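PDB 6H5L: similar to hydroxylamine oxidoreductase from Kuenenia stuttgartiensis, which is a multi-heme member of the hydroxylamine oxidoreductase family that probably works as a reductase, relaying electrons through its hemes c in an anammox bacterium. Local coordinates for residues M52-N57 with A206-V211; R58-M63 with N139-P144; T315-D320 with Q379-V384. One frame throughout, in Å; residues are numbered along the deposited sequence.

Interaction 1: M52-N57 with A206-V211; sequences MYWQPN and AEKCDV. With HEC (heme c), chain J.
A heme propionate site and the start of helix 56-59 meet here, with Glu207 gripping Asn57 while Lys208 reaches past Trp54 to the heme. Cys209, which follows directly, is covalently tied to another heme and opens a CxxCH motif. Glu207 is long enough to use both carboxylate oxygens. Asn57 N donates to Glu207 OE2 (3.1 Å, N-H...O 150°) on the syn lone pair, so the carboxylate serves an amide in the first turn of the helix. Asn57 ND2 gives a second bond to Glu207 OE1 (3.0 Å), arriving from above the carboxylate plane; Tyr17 OH also bonds to OE1. The flat amide of Gln55 stacks on the same carboxylate, the two planes 8° apart and Gln55 CD 3.7 Å from Glu207 CD. Gln55 can lie flat there because its chain bends at chi2 (85°). Pro56, which has no N-H to offer, begins the helix and lays its CD beside OE2. Lysine suits position 208 because its aliphatic part passes the Tyr53 and Trp54 carbonyls while its ammonium meets the propionate. NZ hydrogen-bonds to heme O1A, modelled too short for its length to be trusted. Lys208 NZ also forms a salt bridge with Asp210 OD1 through a weak 3.4 Å hydrogen bond. Trp54 meets this ammonium at its ring edge, CZ3 lying 3.8 Å from Lys208 NZ. Asp210 OD2 turns to Arg215. Trp175 of helix 174-180 covers Trp54 and Gln55, helix 197-202 adds Asp200 and Met201 beside Trp54, and Cys209 packs on Cys149 of helix 146-152.

Interaction 2: R58-M63 with N139-P144; sequences RHYEPM and NQIRMP. With HEC (heme c), chain C.
Tyr60 lies across Met143 and Ile141 with its hydroxyl directed at a heme propionate. The phenol OH donates to heme O2A (2.8 Å), and that oxygen sits in the plane of the ring at its edge. Over one face lies Met143: its CB is offset toward the rim and its CG is 3.4 Å from Tyr60 CE1. Beyond it, Met143 SD stands 5.5 Å from the ring centroid and 40° off the normal, an oblique Met-aromatic contact. Ile141 brings its CG2 branch to 3.4 Å from the Tyr60 OH, while its CG1 rests 3.7 Å from heme CHB. Met63 SD approaches heme CHA, and Met143 CE reaches heme CMA (3.6 Å) because its chain bends at chi2 (-61°) and again at chi3. Flexible thioethers and a branched aliphatic chain suit a surface that must follow the porphyrin. Tyr60 CG lies opposite its own N (chi1 -175°), which sends the ring out toward the 139-144 segment. Further out, Tyr60 O accepts from Asn31 ND2, and Arg142 is joined to His133 through its carbonyl. Arg357 of the second subunit packs on Tyr60 and Met63 and bonds to Glu61 O. Because Arg357 of that subunit, Tyr53 and Asn65 also bond to this heme, the Tyr60 hydroxyl is one of several donors that would offset carboxylate charge beside an otherwise apolar wall.

Interaction 3: T315-D320 with Q379-V384; sequences TSSLKD and QAQKIV
Gln381 and Ser316 form the buried part of this contact, with Leu318, whereas Lys382 and Thr315 meet at its solvent side. Backbones come near, with Ser316 CA 4.4 Å from Lys382 CA, a separation that a residue as small as serine permits. Ser316 CB rests 3.6 Å from Lys382 N, against the helix backbone itself. Gln381 leaves its helix with CG opposite the backbone N (chi1 -170°) and stays extended, which carries the amide over Ser316 to Leu318. There Leu318 CG lies 3.6 Å from Gln381 OE1, apolar branches packing beside an oxygen that is bonded to Tyr460 OH. The amide nitrogen turns chiefly to Glu385; its bond to Ser317 OG is weak, and the position of that hydroxyl is uncertain. Ser316 OG folds back in a weak ST turn, accepting from Leu318 N (3.4 Å, 169°), and pairs with Asp378 of the long helix. The 3-10 segment 317-319 begins at this turn, where Ser316 O accepts from Lys319 N.

The outer side is the more exposed one, though the atoms meet there just as closely. Thr315 OG1 touches Lys382 CB at 3.5 Å, and the lysine chain crosses Thr315 at about a right angle, its CD 3.3 Å from Thr315 O. Aliphatic carbons make this contact, while the lysine ammonium turns back to Asp386 in a salt bridge. Away from the loop, helix 356-389 packs through Ala380 and Ile383 on helix 480-513. A connecting loop is therefore pinned to one of the long C-terminal-half helices characteristic of hydroxylamine oxidoreductase-like proteins.

Overall arrangement
Interactions 1 and 2 are neighbours, their centres 11 Å apart, and share helix 56-59, which passes from one directly into the other. They touch at several points, among them Pro56 CB against Met143 CB at 3.8 Å and Met52 O against Tyr60 CD1. They also share a heme: Tyr53, in the 52-57 segment, hydrogen-bonds to the heme c of interaction 2, while Lys208 serves another. Both border the second subunit, so this region joins heme pockets to an interface. Interaction 3 stands apart, across the centre of the chain: its centre is about 39 Å from that of interaction 1 and 49 Å from that of interaction 2. It packs protein on protein, touching a third subunit through Gln379.

Interaction 1: M52-N57 with A206-V211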
loop_
_atom_site.group_PDB
_atom_site.type_symbol
_atom_site.label_atom_id
_atom_site.label_comp_id
_atom_site.label_asym_id
_atom_site.label_seq_id
_atom_site.Cartn_x
_atom_site.Cartn_y
_atom_site.Cartn_z
ATOM N N MET A 52 -43.086 30.510 -4.395
ATOM C CA MET A 52 -42.737 30.382 -2.984
ATOM C C MET A 52 -41.262 30.052 -2.820
ATOM O O MET A 52 -40.588 30.588 -1.929
ATOM C CB MET A 52 -43.580 29.294 -2.317
ATOM C CG MET A 52 -45.051 29.603 -2.136
ATOM S SD MET A 52 -45.829 28.265 -1.208
ATOM C CE MET A 52 -47.512 28.853 -1.083
ATOM N N TYR A 53 -40.746 29.166 -3.673
ATOM C CA TYR A 53 -39.362 28.725 -3.601
ATOM C C TYR A 53 -38.430 29.507 -4.515
ATOM O O TYR A 53 -37.264 29.697 -4.164
ATOM C CB TYR A 53 -39.271 27.231 -3.938
ATOM C CG TYR A 53 -40.103 26.347 -3.030
ATOM C CD1 TYR A 53 -39.604 25.904 -1.809
ATOM C CD2 TYR A 53 -41.387 25.954 -3.391
ATOM C CE1 TYR A 53 -40.362 25.098 -0.975
ATOM C CE2 TYR A 53 -42.149 25.147 -2.565
ATOM C CZ TYR A 53 -41.633 24.723 -1.359
ATOM O OH TYR A 53 -42.393 23.921 -0.537
ATOM N N TRP A 54 -38.910 29.978 -5.670
ATOM C CA TRP A 54 -38.024 30.709 -6.571
ATOM C C TRP A 54 -37.746 32.117 -6.050
ATOM O O TRP A 54 -36.625 32.622 -6.180
ATOM C CB TRP A 54 -38.611 30.767 -7.983
ATOM C CG TRP A 54 -39.007 29.445 -8.619
ATOM C CD1 TRP A 54 -40.038 29.251 -9.490
ATOM C CD2 TRP A 54 -38.380 28.158 -8.450
ATOM N NE1 TRP A 54 -40.097 27.935 -9.872
ATOM C CE2 TRP A 54 -39.096 27.242 -9.247
ATOM C CE3 TRP A 54 -37.291 27.693 -7.704
ATOM C CZ2 TRP A 54 -38.760 25.890 -9.317
ATOM C CZ3 TRP A 54 -36.960 26.350 -7.775
ATOM C CH2 TRP A 54 -37.692 25.466 -8.577
ATOM N N GLN A 55 -38.752 32.765 -5.466
ATOM C CA GLN A 55 -38.632 34.137 -4.967
ATOM C C GLN A 55 -39.268 34.193 -3.586
ATOM O O GLN A 55 -40.408 34.647 -3.422
ATOM C CB GLN A 55 -39.292 35.130 -5.928
ATOM C CG GLN A 55 -39.035 36.588 -5.605
ATOM C CD GLN A 55 -37.737 37.104 -6.196
ATOM O OE1 GLN A 55 -36.926 36.337 -6.719
ATOM N NE2 GLN A 55 -37.538 38.414 -6.124
ATOM N N PRO A 56 -38.550 33.728 -2.557
ATOM C CA PRO A 56 -39.191 33.556 -1.239
ATOM C C PRO A 56 -39.646 34.853 -0.590
ATOM O O PRO A 56 -40.751 34.896 -0.034
ATOM C CB PRO A 56 -38.098 32.864 -0.411
ATOM C CG PRO A 56 -37.186 32.244 -1.420
ATOM C CD PRO A 56 -37.183 33.185 -2.580
ATOM N N ASN A 57 -38.824 35.906 -0.623
ATOM C CA ASN A 57 -39.203 37.164 0.018
ATOM C C ASN A 57 -40.561 37.654 -0.464
ATOM O O ASN A 57 -41.392 38.096 0.337
ATOM C CB ASN A 57 -38.140 38.233 -0.240
ATOM C CG ASN A 57 -36.957 38.127 0.705
ATOM O OD1 ASN A 57 -37.077 37.597 1.811
ATOM N ND2 ASN A 57 -35.809 38.646 0.281
ATOM N N ALA A 206 -31.897 35.095 -8.297
ATOM C CA ALA A 206 -31.804 36.414 -7.683
ATOM C C ALA A 206 -31.807 36.350 -6.161
ATOM O O ALA A 206 -31.090 37.117 -5.509
ATOM C CB ALA A 206 -32.948 37.308 -8.172
ATOM N N GLU A 207 -32.598 35.450 -5.576
ATOM C CA GLU A 207 -32.631 35.280 -4.133
ATOM C C GLU A 207 -32.158 33.911 -3.672
ATOM O O GLU A 207 -32.058 33.688 -2.461
ATOM C CB GLU A 207 -34.049 35.526 -3.592
ATOM C CG GLU A 207 -34.611 36.900 -3.929
ATOM C CD GLU A 207 -35.806 37.267 -3.071
ATOM O OE1 GLU A 207 -35.924 38.450 -2.683
ATOM O OE2 GLU A 207 -36.626 36.373 -2.776
ATOM N N LYS A 208 -31.867 32.994 -4.591
ATOM C CA LYS A 208 -31.398 31.658 -4.250
ATOM C C LYS A 208 -29.902 31.567 -4.520
ATOM O O LYS A 208 -29.461 31.745 -5.660
ATOM C CB LYS A 208 -32.145 30.594 -5.051
ATOM C CG LYS A 208 -33.649 30.787 -5.124
ATOM C CD LYS A 208 -34.354 29.448 -5.252
ATOM C CE LYS A 208 -33.633 28.522 -6.217
ATOM N NZ LYS A 208 -33.822 27.094 -5.838
ATOM N N CYS A 209 -29.127 31.289 -3.473
ATOM C CA CYS A 209 -27.688 31.099 -3.595
ATOM C C CYS A 209 -27.308 29.641 -3.801
ATOM O O CYS A 209 -26.114 29.327 -3.872
ATOM C CB CYS A 209 -26.976 31.650 -2.357
ATOM S SG CYS A 209 -27.196 33.417 -2.095
ATOM N N ASP A 210 -28.293 28.748 -3.909
ATOM C CA ASP A 210 -28.069 27.330 -4.160
ATOM C C ASP A 210 -28.141 26.994 -5.644
ATOM O O ASP A 210 -28.450 25.856 -6.013
ATOM C CB ASP A 210 -29.088 26.494 -3.387
ATOM C CG ASP A 210 -30.518 26.801 -3.794
ATOM O OD1 ASP A 210 -30.728 27.773 -4.550
ATOM O OD2 ASP A 210 -31.435 26.074 -3.363
ATOM N N VAL A 211 -27.857 27.965 -6.505
ATOM C CA VAL A 211 -28.207 27.866 -7.916
ATOM C C VAL A 211 -27.019 27.371 -8.732
ATOM O O VAL A 211 -27.194 26.663 -9.732
ATOM C CB VAL A 211 -28.740 29.223 -8.418
ATOM C CG1 VAL A 211 -27.948 29.740 -9.613
ATOM C CG2 VAL A 211 -30.222 29.123 -8.726
HETATM FE FE HEC J . -35.038 16.659 -6.902
HETATM C CHA HEC J . -33.217 19.468 -7.581
HETATM C CHB HEC J . -37.810 18.134 -8.375
HETATM C CHC HEC J . -36.853 13.760 -6.515
HETATM C CHD HEC J . -32.422 15.260 -5.185
HETATM N NA HEC J . -35.433 18.451 -7.842
HETATM C C1A HEC J . -34.545 19.504 -7.944
HETATM C C2A HEC J . -35.255 20.637 -8.504
HETATM C C3A HEC J . -36.518 20.267 -8.718
HETATM C C4A HEC J . -36.659 18.886 -8.308
HETATM C CMA HEC J . -37.635 21.156 -9.302
HETATM C CAA HEC J . -34.672 22.038 -8.799
HETATM C CBA HEC J . -34.378 22.745 -7.483
HETATM C CGA HEC J . -34.054 24.194 -7.726
HETATM O O1A HEC J . -33.740 24.900 -6.735
HETATM O O2A HEC J . -34.107 24.641 -8.901
HETATM N NB HEC J . -36.983 16.070 -7.331
HETATM C C1B HEC J . -37.935 16.816 -8.000
HETATM C C2B HEC J . -39.085 15.969 -8.247
HETATM C C3B HEC J . -38.825 14.761 -7.727
HETATM C C4B HEC J . -37.497 14.802 -7.146
HETATM C CMB HEC J . -40.374 16.436 -8.963
HETATM C CAB HEC J . -39.742 13.515 -7.727
HETATM C CBB HEC J . -39.977 12.988 -9.160
HETATM N NC HEC J . -34.709 14.859 -6.006
HETATM C C1C HEC J . -35.580 13.787 -5.985
HETATM C C2C HEC J . -34.887 12.658 -5.399
HETATM C C3C HEC J . -33.700 13.091 -4.945
HETATM C C4C HEC J . -33.539 14.471 -5.377
HETATM C CMC HEC J . -35.560 11.306 -5.077
HETATM C CAC HEC J . -32.642 12.255 -4.177
HETATM C CBC HEC J . -32.105 11.055 -4.989
HETATM N ND HEC J . -33.100 17.254 -6.481
HETATM C C1D HEC J . -32.220 16.538 -5.670
HETATM C C2D HEC J . -31.052 17.358 -5.422
HETATM C C3D HEC J . -31.309 18.674 -6.172
HETATM C C4D HEC J . -32.600 18.515 -6.799
HETATM C CMD HEC J . -29.813 16.991 -4.577
HETATM C CAD HEC J . -30.398 19.918 -6.260
HETATM C CBD HEC J . -31.001 21.046 -5.431
HETATM C CGD HEC J . -30.737 22.371 -6.096
HETATM O O1D HEC J . -31.037 22.499 -7.311
HETATM O O2D HEC J . -30.239 23.302 -5.411
HETATM O O HOH W 1 -35.280 34.665 -7.263
#

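Interaction 2: R58-M63 with N139-P144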
loop_
_atom_site.group_PDB
_atom_site.type_symbol
_atom_site.label_atom_id
_atom_site.label_comp_id
_atom_site.label_asym_id
_atom_site.label_seq_id
_atom_site.Cartn_x
_atom_site.Cartn_y
_atom_site.Cartn_z
ATOM N N ARG A 58 -40.808 37.568 -1.769
ATOM C CA ARG A 58 -42.040 38.101 -2.332
ATOM C C ARG A 58 -43.204 37.124 -2.218
ATOM O O ARG A 58 -44.352 37.561 -2.086
ATOM C CB ARG A 58 -41.817 38.489 -3.792
ATOM C CG ARG A 58 -43.054 38.981 -4.533
ATOM C CD ARG A 58 -43.482 40.367 -4.085
ATOM N NE ARG A 58 -44.601 40.870 -4.876
ATOM C CZ ARG A 58 -45.181 42.050 -4.680
ATOM N NH1 ARG A 58 -44.747 42.849 -3.715
ATOM N NH2 ARG A 58 -46.194 42.429 -5.447
ATOM N N HIS A 59 -42.947 35.814 -2.251
ATOM C CA HIS A 59 -44.018 34.856 -2.492
ATOM C C HIS A 59 -44.065 33.648 -1.563
ATOM O O HIS A 59 -44.953 32.806 -1.737
ATOM C CB HIS A 59 -43.952 34.348 -3.943
ATOM C CG HIS A 59 -44.288 35.390 -4.963
ATOM N ND1 HIS A 59 -45.489 36.069 -4.965
ATOM C CD2 HIS A 59 -43.587 35.865 -6.020
ATOM C CE1 HIS A 59 -45.508 36.922 -5.974
ATOM N NE2 HIS A 59 -44.368 36.815 -6.632
ATOM N N TYR A 60 -43.159 33.518 -0.598
ATOM C CA TYR A 60 -43.208 32.347 0.267
ATOM C C TYR A 60 -44.366 32.450 1.253
ATOM O O TYR A 60 -44.697 33.534 1.739
ATOM C CB TYR A 60 -41.893 32.165 1.025
ATOM C CG TYR A 60 -41.857 30.898 1.851
ATOM C CD1 TYR A 60 -41.754 29.653 1.244
ATOM C CD2 TYR A 60 -41.933 30.945 3.237
ATOM C CE1 TYR A 60 -41.726 28.491 1.992
ATOM C CE2 TYR A 60 -41.903 29.788 3.994
ATOM C CZ TYR A 60 -41.798 28.564 3.366
ATOM O OH TYR A 60 -41.768 27.408 4.112
ATOM N N GLU A 61 -44.985 31.309 1.538
ATOM C CA GLU A 61 -46.045 31.180 2.525
ATOM C C GLU A 61 -45.704 30.050 3.482
ATOM O O GLU A 61 -45.025 29.092 3.098
ATOM C CB GLU A 61 -47.400 30.901 1.861
ATOM C CG GLU A 61 -47.914 32.032 0.987
ATOM C CD GLU A 61 -49.227 31.691 0.309
ATOM O OE1 GLU A 61 -49.734 30.571 0.526
ATOM O OE2 GLU A 61 -49.752 32.540 -0.440
ATOM N N PRO A 62 -46.159 30.132 4.731
ATOM C CA PRO A 62 -45.792 29.113 5.721
ATOM C C PRO A 62 -46.414 27.760 5.404
ATOM O O PRO A 62 -47.401 27.647 4.673
ATOM C CB PRO A 62 -46.343 29.678 7.038
ATOM C CG PRO A 62 -46.558 31.135 6.783
ATOM C CD PRO A 62 -46.924 31.235 5.336
ATOM N N MET A 63 -45.801 26.719 5.966
ATOM C CA MET A 63 -46.335 25.369 5.857
ATOM C C MET A 63 -47.730 25.292 6.473
ATOM O O MET A 63 -48.119 26.114 7.307
ATOM C CB MET A 63 -45.406 24.371 6.544
ATOM C CG MET A 63 -44.175 24.002 5.743
ATOM S SD MET A 63 -42.990 23.123 6.772
ATOM C CE MET A 63 -44.076 21.977 7.613
ATOM N N ASN A 139 -41.124 32.329 14.995
ATOM C CA ASN A 139 -41.211 30.893 15.268
ATOM C C ASN A 139 -41.873 30.148 14.110
ATOM O O ASN A 139 -42.853 29.420 14.278
ATOM C CB ASN A 139 -41.939 30.628 16.588
ATOM C CG ASN A 139 -41.087 30.956 17.799
ATOM O OD1 ASN A 139 -39.887 30.679 17.824
ATOM N ND2 ASN A 139 -41.705 31.551 18.813
ATOM N N GLN A 140 -41.321 30.342 12.914
ATOM C CA GLN A 140 -41.805 29.681 11.712
ATOM C C GLN A 140 -40.614 29.251 10.866
ATOM O O GLN A 140 -39.496 29.742 11.039
ATOM C CB GLN A 140 -42.733 30.594 10.899
ATOM C CG GLN A 140 -44.059 30.911 11.577
ATOM C CD GLN A 140 -44.828 32.007 10.863
ATOM O OE1 GLN A 140 -44.247 32.817 10.143
ATOM N NE2 GLN A 140 -46.143 32.033 11.057
ATOM N N ILE A 141 -40.866 28.320 9.948
ATOM C CA ILE A 141 -39.838 27.871 9.016
ATOM C C ILE A 141 -39.727 28.874 7.874
ATOM O O ILE A 141 -40.718 29.485 7.452
ATOM C CB ILE A 141 -40.146 26.444 8.511
ATOM C CG1 ILE A 141 -39.107 25.450 9.039
ATOM C CG2 ILE A 141 -40.198 26.383 6.987
ATOM C CD1 ILE A 141 -39.053 25.352 10.546
ATOM N N ARG A 142 -38.503 29.052 7.377
ATOM C CA ARG A 142 -38.181 30.070 6.387
ATOM C C ARG A 142 -37.360 29.461 5.260
ATOM O O ARG A 142 -36.515 28.590 5.495
ATOM C CB ARG A 142 -37.397 31.227 7.023
ATOM C CG ARG A 142 -37.092 32.376 6.077
ATOM C CD ARG A 142 -35.714 32.972 6.331
ATOM N NE ARG A 142 -35.466 33.228 7.748
ATOM C CZ ARG A 142 -34.473 32.684 8.445
ATOM N NH1 ARG A 142 -33.619 31.860 7.855
ATOM N NH2 ARG A 142 -34.323 32.973 9.731
ATOM N N MET A 143 -37.625 29.919 4.031
ATOM C CA MET A 143 -36.757 29.640 2.896
ATOM C C MET A 143 -35.646 30.680 2.895
ATOM O O MET A 143 -35.897 31.869 2.667
ATOM C CB MET A 143 -37.525 29.647 1.573
ATOM C CG MET A 143 -38.350 28.393 1.328
ATOM S SD MET A 143 -37.370 26.881 1.261
ATOM C CE MET A 143 -38.075 25.974 2.633
ATOM N N PRO A 144 -34.404 30.272 3.145
ATOM C CA PRO A 144 -33.316 31.250 3.279
ATOM C C PRO A 144 -32.970 31.884 1.939
ATOM O O PRO A 144 -32.500 31.217 1.013
ATOM C CB PRO A 144 -32.157 30.413 3.836
ATOM C CG PRO A 144 -32.449 29.041 3.372
ATOM C CD PRO A 144 -33.940 28.889 3.344
HETATM FE FE HEC C . -39.389 19.824 8.974
HETATM C CHA HEC C . -41.023 20.418 6.032
HETATM C CHB HEC C . -37.220 22.403 8.294
HETATM C CHC HEC C . -38.130 19.586 12.133
HETATM C CHD HEC C . -40.849 16.754 9.286
HETATM N NA HEC C . -39.178 21.183 7.460
HETATM C C1A HEC C . -39.930 21.214 6.300
HETATM C C2A HEC C . -39.372 22.231 5.428
HETATM C C3A HEC C . -38.320 22.775 6.051
HETATM C C4A HEC C . -38.177 22.129 7.342
HETATM C CMA HEC C . -37.409 23.896 5.506
HETATM C CAA HEC C . -39.904 22.598 4.023
HETATM C CBA HEC C . -40.764 23.859 4.055
HETATM C CGA HEC C . -41.365 24.061 2.688
HETATM O O1A HEC C . -41.253 23.136 1.842
HETATM O O2A HEC C . -41.957 25.143 2.439
HETATM N NB HEC C . -37.891 20.772 9.998
HETATM C C1B HEC C . -37.218 21.902 9.578
HETATM C C2B HEC C . -36.528 22.466 10.721
HETATM C C3B HEC C . -36.773 21.681 11.779
HETATM C C4B HEC C . -37.639 20.604 11.346
HETATM C CMB HEC C . -35.643 23.733 10.682
HETATM C CAB HEC C . -36.256 21.866 13.224
HETATM C CBB HEC C . -36.876 23.116 13.887
HETATM N NC HEC C . -39.419 18.386 10.419
HETATM C C1C HEC C . -38.948 18.562 11.705
HETATM C C2C HEC C . -39.557 17.558 12.552
HETATM C C3C HEC C . -40.218 16.699 11.750
HETATM C C4C HEC C . -40.202 17.250 10.402
HETATM C CMC HEC C . -39.150 17.342 14.031
HETATM C CAC HEC C . -40.966 15.408 12.172
HETATM C CBC HEC C . -42.075 15.692 13.211
HETATM N ND HEC C . -40.726 18.736 7.811
HETATM C C1D HEC C . -41.231 17.491 8.179
HETATM C C2D HEC C . -42.228 17.101 7.205
HETATM C C3D HEC C . -42.286 18.247 6.185
HETATM C C4D HEC C . -41.316 19.217 6.646
HETATM C CMD HEC C . -43.060 15.804 7.192
HETATM C CAD HEC C . -43.190 18.342 4.935
HETATM C CBD HEC C . -44.279 19.377 5.202
HETATM C CGD HEC C . -45.187 19.537 4.012
HETATM O O1D HEC C . -46.103 20.398 4.079
HETATM O O2D HEC C . -45.001 18.813 3.002
#

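Interaction 3: T315-D320 with Q379-V384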
loop_
_atom_site.group_PDB
_atom_site.type_symbol
_atom_site.label_atom_id
_atom_site.label_comp_id
_atom_site.label_asym_id
_atom_site.label_seq_id
_atom_site.Cartn_x
_atom_site.Cartn_y
_atom_site.Cartn_z
ATOM N N THR A 315 -30.136 51.448 -41.104
ATOM C CA THR A 315 -31.112 51.889 -42.092
ATOM C C THR A 315 -32.546 51.779 -41.600
ATOM O O THR A 315 -33.406 52.537 -42.057
ATOM C CB THR A 315 -30.962 51.082 -43.387
ATOM O OG1 THR A 315 -31.380 49.730 -43.160
ATOM C CG2 THR A 315 -29.513 51.084 -43.845
ATOM N N SER A 316 -32.820 50.857 -40.680
ATOM C CA SER A 316 -34.143 50.735 -40.083
ATOM C C SER A 316 -34.268 51.751 -38.949
ATOM O O SER A 316 -33.425 52.634 -38.781
ATOM C CB SER A 316 -34.379 49.305 -39.603
ATOM O OG SER A 316 -33.500 48.971 -38.542
ATOM N N SER A 317 -35.326 51.631 -38.146
ATOM C CA SER A 317 -35.499 52.526 -37.007
ATOM C C SER A 317 -34.478 52.288 -35.900
ATOM O O SER A 317 -34.512 53.002 -34.891
ATOM C CB SER A 317 -36.918 52.397 -36.448
ATOM O OG SER A 317 -37.262 51.041 -36.232
ATOM N N LEU A 318 -33.580 51.311 -36.059
ATOM C CA LEU A 318 -32.477 51.142 -35.117
ATOM C C LEU A 318 -31.580 52.368 -35.059
ATOM O O LEU A 318 -30.860 52.550 -34.072
ATOM C CB LEU A 318 -31.648 49.914 -35.489
ATOM C CG LEU A 318 -32.353 48.576 -35.294
ATOM C CD1 LEU A 318 -31.437 47.415 -35.648
ATOM C CD2 LEU A 318 -32.831 48.477 -33.863
ATOM N N LYS A 319 -31.603 53.207 -36.097
ATOM C CA LYS A 319 -30.874 54.469 -36.059
ATOM C C LYS A 319 -31.406 55.403 -34.981
ATOM O O LYS A 319 -30.721 56.365 -34.617
ATOM C CB LYS A 319 -30.938 55.151 -37.426
ATOM C CG LYS A 319 -32.350 55.479 -37.896
ATOM C CD LYS A 319 -32.367 55.856 -39.372
ATOM C CE LYS A 319 -33.787 55.971 -39.909
ATOM N NZ LYS A 319 -34.531 57.116 -39.315
ATOM N N ASP A 320 -32.607 55.145 -34.468
ATOM C CA ASP A 320 -33.206 55.950 -33.412
ATOM C C ASP A 320 -33.342 55.195 -32.097
ATOM O O ASP A 320 -33.886 55.748 -31.134
ATOM C CB ASP A 320 -34.576 56.469 -33.864
ATOM C CG ASP A 320 -34.471 57.477 -34.993
ATOM O OD1 ASP A 320 -33.769 58.496 -34.819
ATOM O OD2 ASP A 320 -35.081 57.247 -36.059
ATOM N N GLN A 379 -30.677 45.129 -41.774
ATOM C CA GLN A 379 -31.201 45.048 -43.134
ATOM C C GLN A 379 -32.525 44.298 -43.169
ATOM O O GLN A 379 -33.432 44.657 -43.930
ATOM C CB GLN A 379 -30.174 44.381 -44.050
ATOM C CG GLN A 379 -28.918 45.212 -44.272
ATOM C CD GLN A 379 -27.756 44.393 -44.802
ATOM O OE1 GLN A 379 -27.711 43.174 -44.636
ATOM N NE2 GLN A 379 -26.803 45.064 -45.440
ATOM N N ALA A 380 -32.655 43.249 -42.354
ATOM C CA ALA A 380 -33.917 42.520 -42.288
ATOM C C ALA A 380 -35.011 43.366 -41.649
ATOM O O ALA A 380 -36.172 43.306 -42.067
ATOM C CB ALA A 380 -33.731 41.214 -41.516
ATOM N N GLN A 381 -34.660 44.160 -40.633
ATOM C CA GLN A 381 -35.653 45.019 -39.995
ATOM C C GLN A 381 -36.124 46.124 -40.933
ATOM O O GLN A 381 -37.277 46.561 -40.843
ATOM C CB GLN A 381 -35.085 45.615 -38.707
ATOM C CG GLN A 381 -36.116 46.332 -37.849
ATOM C CD GLN A 381 -35.569 46.750 -36.497
ATOM O OE1 GLN A 381 -34.821 46.008 -35.859
ATOM N NE2 GLN A 381 -35.938 47.945 -36.054
ATOM N N LYS A 382 -35.253 46.585 -41.836
ATOM C CA LYS A 382 -35.662 47.580 -42.823
ATOM C C LYS A 382 -36.745 47.027 -43.742
ATOM O O LYS A 382 -37.696 47.734 -44.091
ATOM C CB LYS A 382 -34.452 48.040 -43.635
ATOM C CG LYS A 382 -34.745 49.161 -44.623
ATOM C CD LYS A 382 -35.104 50.452 -43.901
ATOM C CE LYS A 382 -35.121 51.640 -44.851
ATOM N NZ LYS A 382 -36.182 51.521 -45.887
ATOM N N ILE A 383 -36.613 45.760 -44.143
ATOM C CA ILE A 383 -37.599 45.144 -45.026
ATOM C C ILE A 383 -38.953 45.051 -44.332
ATOM O O ILE A 383 -39.994 45.357 -44.924
ATOM C CB ILE A 383 -37.104 43.761 -45.486
ATOM C CG1 ILE A 383 -35.855 43.911 -46.359
ATOM C CG2 ILE A 383 -38.206 43.016 -46.217
ATOM C CD1 ILE A 383 -35.140 42.607 -46.629
ATOM N N VAL A 384 -38.956 44.632 -43.065
ATOM C CA VAL A 384 -40.210 44.484 -42.332
ATOM C C VAL A 384 -40.871 45.840 -42.116
ATOM O O VAL A 384 -42.094 45.976 -42.249
ATOM C CB VAL A 384 -39.963 43.759 -40.997
ATOM C CG1 VAL A 384 -41.265 43.607 -40.226
ATOM C CG2 VAL A 384 -39.317 42.403 -41.238
#